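49 protein (Murid herpesvirus 4, PDB 6A4V) probably promotes virus replication by interacting with the host's poly(ADP-ribose) polymerase 1. Local coordinates at residues F250-V261 with L279-Q290. Numbering follows the deposited sequence.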
loop_
_atom_site.group_PDB
_atom_site.type_symbol
_atom_site.label_atom_id
_atom_site.label_comp_id
_atom_site.label_asym_id
_atom_site.label_seq_id
_atom_site.Cartn_x
_atom_site.Cartn_y
_atom_site.Cartn_z
ATOM N N PHE B 250 0.726 5.784 -19.164
ATOM C CA PHE B 250 1.192 6.879 -18.269
ATOM C C PHE B 250 2.430 7.542 -18.884
ATOM O O PHE B 250 2.582 8.792 -18.932
ATOM C CB PHE B 250 1.371 6.300 -16.868
ATOM C CG PHE B 250 2.017 7.189 -15.846
ATOM C CD1 PHE B 250 1.461 8.405 -15.527
ATOM C CD2 PHE B 250 3.121 6.750 -15.119
ATOM C CE1 PHE B 250 2.093 9.262 -14.648
ATOM C CE2 PHE B 250 3.690 7.556 -14.141
ATOM C CZ PHE B 250 3.196 8.841 -13.945
ATOM N N LYS B 251 3.406 6.727 -19.251
ATOM C CA LYS B 251 4.639 7.347 -19.853
ATOM C C LYS B 251 4.333 8.239 -21.082
ATOM O O LYS B 251 4.936 9.246 -21.313
ATOM C CB LYS B 251 5.546 6.215 -20.323
ATOM C CG LYS B 251 6.910 6.639 -20.828
ATOM C CD LYS B 251 7.388 5.751 -21.979
ATOM C CE LYS B 251 7.206 4.263 -21.764
ATOM N NZ LYS B 251 7.807 3.533 -22.911
ATOM N N ASN B 252 3.463 7.760 -21.980
ATOM C CA ASN B 252 3.121 8.465 -23.200
ATOM C C ASN B 252 2.283 9.723 -22.903
ATOM O O ASN B 252 2.376 10.760 -23.665
ATOM C CB ASN B 252 2.463 7.515 -24.197
ATOM C CG ASN B 252 3.443 6.507 -24.736
ATOM O OD1 ASN B 252 4.516 6.897 -25.235
ATOM N ND2 ASN B 252 3.056 5.224 -24.747
ATOM N N HIS B 253 1.498 9.725 -21.834
ATOM C CA HIS B 253 0.740 10.944 -21.572
ATOM C C HIS B 253 1.668 11.935 -20.925
ATOM O O HIS B 253 1.424 13.115 -21.101
ATOM C CB HIS B 253 -0.506 10.788 -20.731
ATOM C CG HIS B 253 -1.727 10.373 -21.468
ATOM N ND1 HIS B 253 -2.525 11.284 -22.148
ATOM C CD2 HIS B 253 -2.348 9.168 -21.528
ATOM C CE1 HIS B 253 -3.568 10.628 -22.623
ATOM N NE2 HIS B 253 -3.465 9.315 -22.291
ATOM N N VAL B 254 2.735 11.481 -20.229
ATOM C CA VAL B 254 3.748 12.473 -19.822
ATOM C C VAL B 254 4.338 13.140 -21.085
ATOM O O VAL B 254 4.516 14.365 -21.136
ATOM C CB VAL B 254 4.787 11.851 -18.847
ATOM C CG1 VAL B 254 5.952 12.797 -18.574
ATOM C CG2 VAL B 254 4.108 11.523 -17.489
ATOM N N LYS B 255 4.613 12.362 -22.151
ATOM C CA LYS B 255 5.199 13.025 -23.360
ATOM C C LYS B 255 4.217 14.006 -24.009
ATOM O O LYS B 255 4.660 15.040 -24.407
ATOM C CB LYS B 255 5.753 12.011 -24.346
ATOM C CG LYS B 255 7.212 11.710 -24.000
ATOM C CD LYS B 255 7.589 10.315 -24.246
ATOM C CE LYS B 255 8.873 9.901 -23.560
ATOM N NZ LYS B 255 8.936 8.414 -23.504
ATOM N N GLU B 256 2.921 13.655 -24.032
ATOM C CA GLU B 256 1.908 14.482 -24.484
ATOM C C GLU B 256 1.922 15.780 -23.683
ATOM O O GLU B 256 1.880 16.831 -24.281
ATOM C CB GLU B 256 0.535 13.823 -24.360
ATOM C CG GLU B 256 -0.581 14.804 -24.594
ATOM C CD GLU B 256 -2.016 14.324 -24.550
ATOM O OE1 GLU B 256 -2.782 14.874 -25.330
ATOM O OE2 GLU B 256 -2.389 13.479 -23.700
ATOM N N LEU B 257 1.905 15.694 -22.339
ATOM C CA LEU B 257 1.888 16.884 -21.520
ATOM C C LEU B 257 3.076 17.786 -21.874
ATOM O O LEU B 257 2.919 18.983 -21.847
ATOM C CB LEU B 257 1.956 16.512 -20.039
ATOM C CG LEU B 257 2.191 17.694 -19.078
ATOM C CD1 LEU B 257 0.888 18.367 -18.733
ATOM C CD2 LEU B 257 2.851 17.253 -17.808
ATOM N N GLU B 258 4.277 17.211 -22.059
ATOM C CA GLU B 258 5.456 18.028 -22.358
ATOM C C GLU B 258 5.233 18.803 -23.678
ATOM O O GLU B 258 5.652 19.948 -23.839
ATOM C CB GLU B 258 6.739 17.210 -22.532
ATOM C CG GLU B 258 7.221 16.428 -21.344
ATOM C CD GLU B 258 8.506 15.673 -21.642
ATOM O OE1 GLU B 258 8.629 15.134 -22.779
ATOM O OE2 GLU B 258 9.389 15.635 -20.746
ATOM N N ALA B 259 4.589 18.166 -24.658
ATOM C CA ALA B 259 4.423 18.819 -25.940
ATOM C C ALA B 259 3.458 19.986 -25.776
ATOM O O ALA B 259 3.854 21.159 -25.980
ATOM C CB ALA B 259 3.957 17.850 -26.986
ATOM N N ILE B 260 2.235 19.624 -25.383
ATOM C CA ILE B 260 1.172 20.513 -25.025
ATOM C C ILE B 260 1.699 21.755 -24.312
ATOM O O ILE B 260 1.226 22.848 -24.568
ATOM C CB ILE B 260 0.155 19.740 -24.152
ATOM C CG1 ILE B 260 -0.761 18.896 -25.034
ATOM C CG2 ILE B 260 -0.644 20.653 -23.246
ATOM C CD1 ILE B 260 -1.845 18.178 -24.262
ATOM N N VAL B 261 2.557 21.563 -23.311
ATOM C CA VAL B 261 2.929 22.671 -22.444
ATOM C C VAL B 261 3.739 23.650 -23.289
ATOM O O VAL B 261 3.524 24.860 -23.197
ATOM C CB VAL B 261 3.659 22.203 -21.163
ATOM C CG1 VAL B 261 4.540 23.283 -20.523
ATOM C CG2 VAL B 261 2.644 21.709 -20.149
ATOM N N LEU B 279 8.760 20.127 -14.964
ATOM C CA LEU B 279 8.596 19.305 -16.093
ATOM C C LEU B 279 9.853 18.475 -16.305
ATOM O O LEU B 279 9.747 17.328 -16.594
ATOM C CB LEU B 279 8.215 20.109 -17.336
ATOM C CG LEU B 279 6.722 20.126 -17.632
ATOM C CD1 LEU B 279 6.437 21.088 -18.771
ATOM C CD2 LEU B 279 6.244 18.722 -17.975
ATOM N N SER B 280 11.016 19.064 -16.061
ATOM C CA SER B 280 12.254 18.380 -16.318
ATOM C C SER B 280 12.416 17.259 -15.287
ATOM O O SER B 280 12.802 16.120 -15.606
ATOM C CB SER B 280 13.427 19.333 -16.292
ATOM O OG SER B 280 14.622 18.616 -16.569
ATOM N N ASN B 281 12.034 17.598 -14.068
ATOM C CA ASN B 281 12.011 16.684 -12.939
ATOM C C ASN B 281 11.086 15.494 -13.255
ATOM O O ASN B 281 11.485 14.328 -13.107
ATOM C CB ASN B 281 11.549 17.469 -11.720
ATOM C CG ASN B 281 11.880 16.814 -10.402
ATOM O OD1 ASN B 281 12.967 16.251 -10.231
ATOM N ND2 ASN B 281 10.917 16.869 -9.487
ATOM N N LEU B 282 9.863 15.818 -13.687
ATOM C CA LEU B 282 8.846 14.838 -14.034
ATOM C C LEU B 282 9.414 13.868 -15.050
ATOM O O LEU B 282 9.175 12.665 -15.004
ATOM C CB LEU B 282 7.578 15.497 -14.611
ATOM C CG LEU B 282 6.502 14.452 -14.965
ATOM C CD1 LEU B 282 6.401 13.439 -13.817
ATOM C CD2 LEU B 282 5.135 15.079 -15.214
ATOM N N ASN B 283 10.179 14.417 -15.997
ATOM C CA ASN B 283 10.705 13.601 -17.102
ATOM C C ASN B 283 11.745 12.611 -16.573
ATOM O O ASN B 283 11.663 11.417 -16.868
ATOM C CB ASN B 283 11.190 14.504 -18.242
ATOM C CG ASN B 283 12.061 13.743 -19.211
ATOM O OD1 ASN B 283 11.563 12.871 -19.934
ATOM N ND2 ASN B 283 13.366 13.963 -19.085
ATOM N N HIS B 284 12.673 13.097 -15.715
ATOM C CA HIS B 284 13.715 12.252 -15.040
ATOM C C HIS B 284 13.087 11.115 -14.237
ATOM O O HIS B 284 13.584 9.981 -14.226
ATOM C CB HIS B 284 14.556 13.120 -14.066
ATOM C CG HIS B 284 15.494 14.076 -14.717
ATOM N ND1 HIS B 284 15.603 15.404 -14.298
ATOM C CD2 HIS B 284 16.388 13.911 -15.720
ATOM C CE1 HIS B 284 16.521 16.022 -15.014
ATOM N NE2 HIS B 284 17.016 15.127 -15.903
ATOM N N LEU B 285 11.986 11.431 -13.542
ATOM C CA LEU B 285 11.301 10.443 -12.784
ATOM C C LEU B 285 10.749 9.324 -13.678
ATOM O O LEU B 285 10.922 8.086 -13.311
ATOM C CB LEU B 285 10.205 11.145 -11.964
ATOM C CG LEU B 285 10.743 11.781 -10.671
ATOM C CD1 LEU B 285 9.741 12.709 -10.057
ATOM C CD2 LEU B 285 11.192 10.732 -9.697
ATOM N N LEU B 286 10.070 9.725 -14.781
ATOM C CA LEU B 286 9.414 8.779 -15.677
ATOM C C LEU B 286 10.444 7.853 -16.288
ATOM O O LEU B 286 10.246 6.645 -16.370
ATOM C CB LEU B 286 8.559 9.507 -16.725
ATOM C CG LEU B 286 7.056 9.406 -16.450
ATOM C CD1 LEU B 286 6.633 7.949 -16.384
ATOM C CD2 LEU B 286 6.676 10.128 -15.157
ATOM N N HIS B 287 11.592 8.419 -16.600
ATOM C CA HIS B 287 12.668 7.676 -17.134
ATOM C C HIS B 287 13.200 6.686 -16.089
ATOM O O HIS B 287 13.661 5.569 -16.453
ATOM C CB HIS B 287 13.774 8.633 -17.610
ATOM C CG HIS B 287 14.783 7.941 -18.462
ATOM N ND1 HIS B 287 15.859 7.237 -17.918
ATOM C CD2 HIS B 287 14.848 7.760 -19.797
ATOM C CE1 HIS B 287 16.566 6.692 -18.892
ATOM N NE2 HIS B 287 15.954 6.990 -20.048
ATOM N N ARG B 288 13.237 7.087 -14.802
ATOM C CA ARG B 288 13.741 6.145 -13.784
ATOM C C ARG B 288 12.704 5.040 -13.559
ATOM O O ARG B 288 13.100 3.891 -13.303
ATOM C CB ARG B 288 14.028 6.793 -12.423
ATOM C CG ARG B 288 14.751 5.879 -11.432
ATOM C CD ARG B 288 16.170 5.600 -11.916
ATOM N NE ARG B 288 16.964 4.836 -10.965
ATOM C CZ ARG B 288 17.142 3.519 -10.992
ATOM N NH1 ARG B 288 17.014 2.834 -12.121
ATOM N NH2 ARG B 288 17.423 2.889 -9.862
ATOM N N LEU B 289 11.409 5.415 -13.572
ATOM C CA LEU B 289 10.354 4.506 -13.379
ATOM C C LEU B 289 10.410 3.286 -14.318
ATOM O O LEU B 289 9.884 2.217 -13.987
ATOM C CB LEU B 289 9.049 5.270 -13.535
ATOM C CG LEU B 289 7.791 4.496 -13.192
ATOM C CD1 LEU B 289 7.785 4.076 -11.704
ATOM C CD2 LEU B 289 6.603 5.390 -13.545
ATOM N N GLN B 290 11.061 3.398 -15.468
ATOM C CA GLN B 290 11.030 2.307 -16.395
ATOM C C GLN B 290 12.033 1.235 -15.968
ATOM O O GLN B 290 11.952 0.109 -16.460
ATOM C CB GLN B 290 11.312 2.752 -17.837
ATOM C CG GLN B 290 10.515 3.959 -18.301
ATOM C CD GLN B 290 9.019 3.773 -18.219
ATOM O OE1 GLN B 290 8.292 4.645 -17.724
ATOM N NE2 GLN B 290 8.574 2.589 -18.598
#
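L286 and V254 meet tip to tip at the middle of an antiparallel helix pair, part of the helical bundle that makes up this end of a protein built mainly of α-helices. The axes of 250-261 and 279-289 come within 10.7 Å at a crossing angle of -159°, and, with no hydrogen bond passing between the two segments, apolar side chains carry the packing. V254 serves two leucines with its two methyls: CG2 lies 3.7 Å from L286 CD2, while CG1, placed anti to the backbone N (chi1 172°), points at L282, touching CG at 4.0 Å. Both methyls of L286 border the F250 ring: CD1, the nearer, approaches obliquely, with 3.7 Å between L286 CD1 and F250 CE2, and CD2 also faces CZ. L289 meets the same ring differently, bringing CD2 to its edge, in the ring plane, 3.7 Å from F250 CE2. Behind this layer the bundle closes with other helices: F250, V254 and L257 rest on helix 61-85, and F250, L282 and L289 on helix 295-312. The outer side of helix 274-289 faces the second subunit, where N281 and L285 pack on R99 of that chain. Toward the partly exposed margin, the extended E258 chain reaches across to N283; its OE2 stands 3.3 Å from N283 CB, a contact with carbon, and the CG of E258 lies against L279. At the far end from F250, L279 divides its branches between two turns of the facing helix. The L279 and L257 side chains cross obliquely, with 3.7 Å between L279 CD2 and L257 CD2, and the CD1 of L279 presses against V261, tighter than ordinary van der Waals packing, with 3.4 Å between L279 CD1 and V261 CG1.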